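Local atomic coordinates of beta-mannosidase (Trichoderma harzianum, PDB entry 4CVU), a protein that probably hydrolyses terminal beta-D-mannose residues from the non-reducing ends of beta-mannosides, as a fungal beta-mannosidase of glycoside hydrolase family 2. Residues K311-G319 with E376-A384; S401-E412 with W431-V441. All coordinates share one frame; numbering follows the deposited sequence.

Contact 1: K311-G319 with E376-A384; sequences KLWWPRDMG and EINGHEFYA. With CD (cadmium ion), chain U.
The indole of Trp314 lies between two polar groups: Asn378 ND2 sits 3.3 Å above one face, offset toward the rim, and Met318 O lies over the opposite face. The Asn378 amide stands almost upright on that ring, the planes 83° apart, while His380 comes to the indole's edge, its CE1 3.8 Å from Trp314 CH2. The same Asn378 ND2 donates to Trp313 O at 3.1 Å, with the acceptor close to the amide plane; Asn378 OD1 is taken by the backbone N of Thr350, so both ends of the amide are held and its rotation is fixed. Ile377 fills the middle. With CG1 anti to the backbone N (chi1 -176°), it packs that CG1 against Pro315 CD at 3.6 Å, while its CD1 reaches the edge of the Trp313 ring. Met318, extended beyond CG, makes an oblique Met-aromatic contact, SD 4.8 Å from the Phe382 ring centroid. Asn378 and Gly379 form the centre of a type I' turn joining strands 374-377 and 380-389 in a tight hairpin; the loop between strands 298-305 and 324-332 packs against it, and Leu442 of strand 442-446 touches Trp313, Pro315 and Phe382.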
# COMPACT_ATOMS: atom_id res chain seq x y z
N LYS A 311 6.21 -38.97 -37.15
CA LYS A 311 6.07 -37.59 -37.59
C LYS A 311 6.89 -36.63 -36.70
O LYS A 311 6.93 -36.80 -35.49
CB LYS A 311 4.60 -37.20 -37.56
CG LYS A 311 3.77 -37.92 -38.61
CD LYS A 311 2.31 -37.54 -38.48
CE LYS A 311 1.46 -38.34 -39.45
NZ LYS A 311 0.44 -37.45 -40.08
N LEU A 312 7.55 -35.65 -37.33
CA LEU A 312 8.52 -34.80 -36.65
C LEU A 312 7.91 -33.66 -35.81
O LEU A 312 6.89 -33.09 -36.15
CB LEU A 312 9.55 -34.24 -37.64
CG LEU A 312 10.37 -35.25 -38.44
CD1 LEU A 312 11.53 -34.58 -39.18
CD2 LEU A 312 10.93 -36.34 -37.56
N TRP A 313 8.55 -33.38 -34.69
CA TRP A 313 8.26 -32.19 -33.89
C TRP A 313 9.02 -31.01 -34.47
O TRP A 313 10.20 -31.13 -34.82
CB TRP A 313 8.67 -32.44 -32.44
CG TRP A 313 8.37 -31.32 -31.44
CD1 TRP A 313 7.29 -31.24 -30.60
CD2 TRP A 313 9.19 -30.17 -31.14
NE1 TRP A 313 7.38 -30.10 -29.81
CE2 TRP A 313 8.54 -29.44 -30.12
CE3 TRP A 313 10.40 -29.68 -31.65
CZ2 TRP A 313 9.05 -28.25 -29.61
CZ3 TRP A 313 10.93 -28.49 -31.10
CH2 TRP A 313 10.25 -27.80 -30.11
N TRP A 314 8.32 -29.89 -34.57
CA TRP A 314 8.92 -28.61 -34.96
C TRP A 314 8.55 -27.52 -33.94
O TRP A 314 7.50 -27.59 -33.29
CB TRP A 314 8.40 -28.18 -36.35
CG TRP A 314 8.67 -29.18 -37.43
CD1 TRP A 314 7.83 -30.19 -37.82
CD2 TRP A 314 9.82 -29.26 -38.29
NE1 TRP A 314 8.38 -30.89 -38.85
CE2 TRP A 314 9.60 -30.35 -39.16
CE3 TRP A 314 11.00 -28.53 -38.40
CZ2 TRP A 314 10.53 -30.72 -40.13
CZ3 TRP A 314 11.93 -28.90 -39.37
CH2 TRP A 314 11.68 -29.99 -40.23
N PRO A 315 9.38 -26.50 -33.83
CA PRO A 315 8.98 -25.28 -33.09
C PRO A 315 7.76 -24.56 -33.71
O PRO A 315 7.33 -24.88 -34.82
CB PRO A 315 10.24 -24.39 -33.17
CG PRO A 315 11.38 -25.36 -33.37
CD PRO A 315 10.81 -26.46 -34.19
N ARG A 316 7.21 -23.61 -32.97
CA ARG A 316 6.08 -22.82 -33.47
C ARG A 316 6.44 -22.06 -34.74
O ARG A 316 7.55 -21.56 -34.88
CB ARG A 316 5.50 -21.89 -32.39
CG ARG A 316 6.46 -20.93 -31.67
CD ARG A 316 5.69 -20.16 -30.56
NE ARG A 316 4.47 -19.58 -31.11
CZ ARG A 316 4.45 -18.51 -31.91
NH1 ARG A 316 5.57 -17.87 -32.25
NH2 ARG A 316 3.29 -18.09 -32.39
N ASP A 317 5.46 -21.98 -35.66
CA ASP A 317 5.65 -21.37 -36.99
C ASP A 317 6.74 -22.06 -37.85
O ASP A 317 7.22 -21.48 -38.82
CB ASP A 317 5.89 -19.85 -36.89
CG ASP A 317 4.57 -19.04 -36.77
OD1 ASP A 317 3.52 -19.65 -36.53
OD2 ASP A 317 4.60 -17.79 -36.94
N MET A 318 7.11 -23.30 -37.50
CA MET A 318 7.93 -24.13 -38.36
C MET A 318 7.27 -25.49 -38.66
O MET A 318 7.92 -26.37 -39.21
CB MET A 318 9.31 -24.37 -37.74
CG MET A 318 10.08 -23.12 -37.36
SD MET A 318 11.69 -23.52 -36.62
CE MET A 318 11.89 -22.13 -35.51
N GLY A 319 6.01 -25.68 -38.30
CA GLY A 319 5.36 -26.96 -38.53
C GLY A 319 4.55 -27.37 -37.34
O GLY A 319 4.15 -26.53 -36.54
N GLU A 376 20.14 -25.72 -35.21
CA GLU A 376 19.49 -26.40 -36.34
C GLU A 376 18.39 -27.34 -35.87
O GLU A 376 18.60 -28.11 -34.94
CB GLU A 376 20.50 -27.20 -37.14
CG GLU A 376 21.62 -26.36 -37.73
CD GLU A 376 22.63 -27.17 -38.50
OE1 GLU A 376 22.41 -28.39 -38.72
OE2 GLU A 376 23.67 -26.58 -38.88
N ILE A 377 17.22 -27.29 -36.50
CA ILE A 377 16.11 -28.16 -36.12
C ILE A 377 15.84 -29.13 -37.25
O ILE A 377 15.55 -28.73 -38.35
CB ILE A 377 14.84 -27.39 -35.70
CG1 ILE A 377 13.70 -28.30 -35.22
CG2 ILE A 377 14.31 -26.54 -36.83
CD1 ILE A 377 13.85 -28.90 -33.86
N ASN A 378 15.98 -30.42 -36.95
CA ASN A 378 15.82 -31.46 -37.93
C ASN A 378 16.69 -31.14 -39.16
O ASN A 378 16.25 -31.29 -40.25
CB ASN A 378 14.37 -31.62 -38.33
CG ASN A 378 13.51 -32.09 -37.19
OD1 ASN A 378 13.92 -32.93 -36.42
ND2 ASN A 378 12.31 -31.52 -37.07
N GLY A 379 17.89 -30.68 -38.96
CA GLY A 379 18.80 -30.41 -40.04
C GLY A 379 18.71 -29.04 -40.68
O GLY A 379 19.58 -28.68 -41.42
N HIS A 380 17.70 -28.26 -40.33
CA HIS A 380 17.55 -26.90 -40.90
C HIS A 380 18.00 -25.83 -39.93
O HIS A 380 17.57 -25.80 -38.78
CB HIS A 380 16.10 -26.61 -41.28
CG HIS A 380 15.49 -27.65 -42.18
ND1 HIS A 380 15.03 -28.87 -41.72
CD2 HIS A 380 15.25 -27.64 -43.51
CE1 HIS A 380 14.52 -29.56 -42.73
NE2 HIS A 380 14.66 -28.85 -43.83
N GLU A 381 18.91 -24.97 -40.39
CA GLU A 381 19.18 -23.69 -39.74
C GLU A 381 17.92 -22.87 -39.56
O GLU A 381 17.05 -22.86 -40.44
CB GLU A 381 20.14 -22.87 -40.61
CG GLU A 381 21.54 -23.33 -40.49
CD GLU A 381 22.50 -22.61 -41.43
OE1 GLU A 381 22.23 -21.52 -41.94
OE2 GLU A 381 23.57 -23.15 -41.63
N PHE A 382 17.81 -22.14 -38.44
CA PHE A 382 16.73 -21.18 -38.30
C PHE A 382 17.21 -19.96 -37.52
O PHE A 382 18.18 -20.06 -36.74
CB PHE A 382 15.53 -21.82 -37.61
CG PHE A 382 15.81 -22.24 -36.20
CD1 PHE A 382 16.35 -23.47 -35.93
CD2 PHE A 382 15.58 -21.36 -35.14
CE1 PHE A 382 16.64 -23.84 -34.63
CE2 PHE A 382 15.85 -21.73 -33.84
CZ PHE A 382 16.39 -22.97 -33.58
N TYR A 383 16.54 -18.83 -37.72
CA TYR A 383 16.85 -17.62 -36.95
C TYR A 383 16.13 -17.70 -35.59
O TYR A 383 14.89 -17.72 -35.57
CB TYR A 383 16.40 -16.34 -37.67
CG TYR A 383 17.11 -15.13 -37.11
CD1 TYR A 383 16.65 -14.50 -35.97
CD2 TYR A 383 18.29 -14.68 -37.68
CE1 TYR A 383 17.33 -13.43 -35.41
CE2 TYR A 383 18.98 -13.62 -37.12
CZ TYR A 383 18.50 -13.00 -35.98
OH TYR A 383 19.18 -11.95 -35.39
N ALA A 384 16.87 -17.75 -34.49
CA ALA A 384 16.24 -17.82 -33.15
C ALA A 384 15.77 -16.43 -32.74
O ALA A 384 16.45 -15.44 -32.99
CB ALA A 384 17.20 -18.38 -32.14
CD CD U . 24.81 -21.72 -42.78
O HOH W 1 24.52 -20.33 -44.75
O HOH W 2 25.78 -20.42 -40.85
O HOH W 3 26.51 -23.50 -43.56

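Contact 2: S401-E412 with W431-V441; sequences SDRMNRLFDSVE and WIYDIADERGV. With CD (cadmium ion), chain B; NA (sodium ion), chain C; CD (cadmium ion), chain T; CD (cadmium ion), chain R.
Asp409 OD1 is gripped end-on by both terminal nitrogens of Arg439, with NH1 and NH2 each 3.1 Å from that single oxygen. It lies in the guanidinium plane, only 6° out; NH1 uses its anti lone pair, whereas NH2 meets it on the anti side but 34° out of the carboxylate plane. Both Asp409 oxygens bind the sodium ion, OD2 at 2.2 Å and OD1 at a longer 3.0 Å; OD2 also accepts from Gln919. Arg439 NH2 also donates to Asn405 OD1, and NH1 forms a salt bridge with Glu412 OE2 at 3.0 Å, tilted from the guanidinium plane; Glu412 OE1 binds a cadmium ion and pairs with Arg316. A water accepts from Arg439 NE and donates to Asn405 OD1 and Glu438 OE2, adding a partner at NE, while the two carboxylates probably offset the positive charge. Extended from CG to NE, the arginine lays one guanidinium face over Phe408 CB. Helices 401-413 and 430-439 alternate with the parallel strands 380-389, 418-421 and 442-446 in the beta/alpha manner of the family 2 catalytic barrel; the axes of segments 401-412 and 431-439 approach to 10.7 Å at 33°. Reciprocal knobs-into-holes packing joins them: Phe408 sits among Ile432, Ile435, Ala436 and Arg439, and Arg439 among Asn405, Phe408, Asp409 and Glu412. Ile435 CG2 makes a CH-pi contact over the Phe408 face, 3.8 Å from the centroid, and Val441 CG2 approaches that ring's edge. Toward the N-terminal ends, Met404 CG presses on Trp431 CH2 at 3.6 Å, crossing the indole at about a right angle.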
# COMPACT_ATOMS: atom_id res chain seq x y z
N SER A 401 0.37 -22.90 -12.79
CA SER A 401 0.08 -23.25 -14.18
C SER A 401 -0.59 -22.10 -14.95
O SER A 401 -0.18 -21.75 -16.07
CB SER A 401 -0.78 -24.52 -14.15
OG SER A 401 -1.29 -24.82 -15.40
N ASP A 402 -1.59 -21.47 -14.35
CA ASP A 402 -2.21 -20.28 -14.93
C ASP A 402 -1.21 -19.17 -15.17
O ASP A 402 -1.22 -18.56 -16.24
CB ASP A 402 -3.31 -19.75 -14.02
CG ASP A 402 -4.59 -20.54 -14.12
OD1 ASP A 402 -4.73 -21.41 -15.00
OD2 ASP A 402 -5.50 -20.26 -13.30
N ARG A 403 -0.37 -18.88 -14.18
CA ARG A 403 0.61 -17.83 -14.29
C ARG A 403 1.58 -18.14 -15.44
O ARG A 403 1.95 -17.24 -16.18
CB ARG A 403 1.38 -17.61 -12.99
CG ARG A 403 0.69 -16.70 -11.98
CD ARG A 403 1.46 -16.60 -10.65
NE ARG A 403 2.71 -15.86 -10.87
CZ ARG A 403 3.66 -15.63 -9.96
NH1 ARG A 403 3.50 -16.02 -8.73
NH2 ARG A 403 4.75 -14.92 -10.31
N MET A 404 2.01 -19.39 -15.58
CA MET A 404 3.00 -19.74 -16.59
C MET A 404 2.34 -19.89 -17.97
O MET A 404 2.93 -19.54 -18.99
CB MET A 404 3.76 -21.01 -16.22
CG MET A 404 4.66 -20.84 -15.00
SD MET A 404 5.93 -19.58 -15.27
CE MET A 404 6.61 -20.12 -16.84
N ASN A 405 1.09 -20.34 -18.01
CA ASN A 405 0.35 -20.30 -19.27
C ASN A 405 0.18 -18.88 -19.84
O ASN A 405 0.44 -18.66 -21.04
CB ASN A 405 -0.98 -21.08 -19.15
CG ASN A 405 -0.79 -22.58 -19.44
OD1 ASN A 405 -0.27 -22.95 -20.48
ND2 ASN A 405 -1.21 -23.43 -18.51
N ARG A 406 -0.18 -17.90 -18.98
CA ARG A 406 -0.27 -16.50 -19.43
C ARG A 406 1.07 -15.99 -19.96
O ARG A 406 1.14 -15.24 -20.92
CB ARG A 406 -0.71 -15.58 -18.30
CG ARG A 406 -2.16 -15.85 -17.85
CD ARG A 406 -2.69 -14.71 -17.01
NE ARG A 406 -2.14 -14.63 -15.66
CZ ARG A 406 -2.66 -15.26 -14.60
NH1 ARG A 406 -3.68 -16.08 -14.71
NH2 ARG A 406 -2.13 -15.08 -13.39
N LEU A 407 2.14 -16.35 -19.25
CA LEU A 407 3.48 -15.97 -19.69
C LEU A 407 3.81 -16.61 -21.05
O LEU A 407 4.46 -15.96 -21.92
CB LEU A 407 4.52 -16.37 -18.64
CG LEU A 407 5.98 -16.05 -18.97
CD1 LEU A 407 6.71 -15.79 -17.65
CD2 LEU A 407 6.66 -17.17 -19.71
N PHE A 408 3.45 -17.87 -21.24
CA PHE A 408 3.71 -18.47 -22.56
C PHE A 408 2.85 -17.88 -23.67
O PHE A 408 3.34 -17.70 -24.78
CB PHE A 408 3.67 -20.00 -22.53
CG PHE A 408 4.98 -20.60 -22.15
CD1 PHE A 408 5.94 -20.88 -23.14
CD2 PHE A 408 5.29 -20.86 -20.82
CE1 PHE A 408 7.15 -21.48 -22.79
CE2 PHE A 408 6.50 -21.42 -20.47
CZ PHE A 408 7.44 -21.71 -21.46
N ASP A 409 1.60 -17.51 -23.36
CA ASP A 409 0.80 -16.78 -24.34
C ASP A 409 1.56 -15.53 -24.82
O ASP A 409 1.54 -15.24 -25.98
CB ASP A 409 -0.47 -16.21 -23.78
CG ASP A 409 -1.49 -17.26 -23.37
OD1 ASP A 409 -1.46 -18.43 -23.74
OD2 ASP A 409 -2.41 -16.83 -22.72
N SER A 410 2.14 -14.77 -23.88
CA SER A 410 2.84 -13.51 -24.20
C SER A 410 4.11 -13.76 -25.02
O SER A 410 4.51 -12.93 -25.85
CB SER A 410 3.18 -12.74 -22.91
OG SER A 410 1.99 -12.27 -22.27
N VAL A 411 4.75 -14.91 -24.77
CA VAL A 411 5.95 -15.35 -25.52
C VAL A 411 5.59 -15.63 -27.00
O VAL A 411 6.27 -15.17 -27.94
CB VAL A 411 6.59 -16.61 -24.87
CG1 VAL A 411 7.61 -17.28 -25.81
CG2 VAL A 411 7.28 -16.27 -23.55
N GLU A 412 4.56 -16.43 -27.21
CA GLU A 412 4.09 -16.76 -28.58
C GLU A 412 3.68 -15.50 -29.35
O GLU A 412 4.11 -15.27 -30.52
CB GLU A 412 2.92 -17.71 -28.53
CG GLU A 412 3.25 -19.03 -27.85
CD GLU A 412 2.44 -20.17 -28.42
OE1 GLU A 412 2.67 -20.46 -29.61
OE2 GLU A 412 1.58 -20.73 -27.69
N TRP A 431 6.41 -29.87 -15.48
CA TRP A 431 5.20 -29.25 -15.97
C TRP A 431 5.42 -27.98 -16.81
O TRP A 431 4.61 -27.69 -17.67
CB TRP A 431 4.17 -29.04 -14.86
CG TRP A 431 4.51 -28.01 -13.83
CD1 TRP A 431 5.15 -28.21 -12.63
CD2 TRP A 431 4.18 -26.62 -13.88
NE1 TRP A 431 5.25 -27.03 -11.95
CE2 TRP A 431 4.67 -26.04 -12.68
CE3 TRP A 431 3.53 -25.81 -14.82
CZ2 TRP A 431 4.51 -24.67 -12.40
CZ3 TRP A 431 3.37 -24.46 -14.53
CH2 TRP A 431 3.86 -23.91 -13.33
N ILE A 432 6.54 -27.29 -16.61
CA ILE A 432 6.84 -26.08 -17.37
C ILE A 432 7.43 -26.44 -18.75
O ILE A 432 7.07 -25.82 -19.74
CB ILE A 432 7.78 -25.12 -16.59
CG1 ILE A 432 7.07 -24.60 -15.35
CG2 ILE A 432 8.20 -23.95 -17.48
CD1 ILE A 432 7.90 -23.67 -14.48
N TYR A 433 8.35 -27.40 -18.79
CA TYR A 433 8.83 -27.95 -20.06
C TYR A 433 7.66 -28.54 -20.85
O TYR A 433 7.64 -28.46 -22.06
CB TYR A 433 9.92 -29.03 -19.87
CG TYR A 433 11.34 -28.49 -19.70
CD1 TYR A 433 11.84 -28.14 -18.44
CD2 TYR A 433 12.20 -28.35 -20.79
CE1 TYR A 433 13.15 -27.64 -18.28
CE2 TYR A 433 13.50 -27.88 -20.63
CZ TYR A 433 13.98 -27.53 -19.37
OH TYR A 433 15.27 -27.04 -19.20
N ASP A 434 6.67 -29.11 -20.17
CA ASP A 434 5.48 -29.60 -20.87
C ASP A 434 4.78 -28.53 -21.68
O ASP A 434 4.32 -28.79 -22.80
CB ASP A 434 4.45 -30.14 -19.88
CG ASP A 434 4.80 -31.50 -19.36
OD1 ASP A 434 5.76 -32.16 -19.88
OD2 ASP A 434 4.09 -31.91 -18.41
N ILE A 435 4.67 -27.34 -21.11
CA ILE A 435 4.02 -26.24 -21.75
C ILE A 435 4.86 -25.87 -22.99
O ILE A 435 4.36 -25.70 -24.10
CB ILE A 435 3.90 -25.06 -20.77
CG1 ILE A 435 2.78 -25.40 -19.76
CG2 ILE A 435 3.51 -23.79 -21.53
CD1 ILE A 435 2.80 -24.60 -18.51
N ALA A 436 6.14 -25.78 -22.79
CA ALA A 436 7.04 -25.46 -23.93
C ALA A 436 6.89 -26.50 -25.03
O ALA A 436 6.59 -26.17 -26.18
CB ALA A 436 8.46 -25.40 -23.40
N ASP A 437 7.03 -27.77 -24.68
CA ASP A 437 6.84 -28.89 -25.62
C ASP A 437 5.64 -28.73 -26.56
O ASP A 437 5.77 -28.82 -27.78
CB ASP A 437 6.59 -30.19 -24.82
CG ASP A 437 7.81 -30.73 -24.17
OD1 ASP A 437 8.94 -30.24 -24.42
OD2 ASP A 437 7.65 -31.71 -23.39
N GLU A 438 4.47 -28.54 -25.98
CA GLU A 438 3.24 -28.52 -26.76
C GLU A 438 2.99 -27.25 -27.56
O GLU A 438 2.29 -27.30 -28.56
CB GLU A 438 2.05 -28.80 -25.85
CG GLU A 438 1.76 -27.68 -24.89
CD GLU A 438 0.89 -28.13 -23.73
OE1 GLU A 438 0.58 -29.34 -23.68
OE2 GLU A 438 0.57 -27.31 -22.85
N ARG A 439 3.56 -26.13 -27.12
CA ARG A 439 3.47 -24.86 -27.84
C ARG A 439 4.60 -24.67 -28.85
O ARG A 439 4.52 -23.80 -29.71
CB ARG A 439 3.55 -23.68 -26.84
CG ARG A 439 2.33 -23.56 -25.95
CD ARG A 439 2.55 -22.53 -24.87
NE ARG A 439 1.38 -22.36 -24.00
CZ ARG A 439 0.55 -21.31 -24.00
NH1 ARG A 439 0.71 -20.30 -24.86
NH2 ARG A 439 -0.45 -21.26 -23.11
N GLY A 440 5.68 -25.42 -28.72
CA GLY A 440 6.80 -25.28 -29.66
C GLY A 440 7.82 -24.19 -29.39
O GLY A 440 8.39 -23.60 -30.33
N VAL A 441 8.07 -23.90 -28.11
CA VAL A 441 9.07 -22.93 -27.74
C VAL A 441 10.34 -23.69 -27.36
O VAL A 441 10.37 -24.48 -26.41
CB VAL A 441 8.55 -22.04 -26.58
CG1 VAL A 441 9.54 -20.95 -26.21
CG2 VAL A 441 7.18 -21.44 -26.90
CD CD B . -7.24 -21.60 -13.63
NA NA C . -4.16 -18.21 -22.55
CD CD T . 0.73 -21.58 -30.77
CD CD R . 5.18 -34.14 -18.24
O HOH W 4 0.14 -24.65 -22.61
O HOH W 5 -0.27 -22.33 -29.03
O HOH W 6 3.38 -34.79 -17.31
O HOH W 7 5.91 -36.13 -19.68
O HOH W 8 1.55 -20.82 -32.80
O HOH W 9 -5.31 -17.46 -20.08

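Contact 1 and contact 2 have centres 18 Å apart and meet directly. Loop 311-319 of contact 1 reaches both helices of contact 2: Arg316 NE forms a salt bridge with Glu412 OE1 at 2.5 Å, and Trp313 NE1 probably donates to Asp437 O at 2.9 Å. Packing follows the same seam, Pro315 CB lying 3.5 Å from Gly440 O. Glu412 thus faces an arginine from each contact. In sequence the two are in series, and strand 380-389 is followed in the chain by helix 401-413. The metals lie at separate points: Glu381 binds cadmium in contact 1, while Asp402, Glu412 and Asp434 each bind cadmium in contact 2, where Asp409 holds sodium.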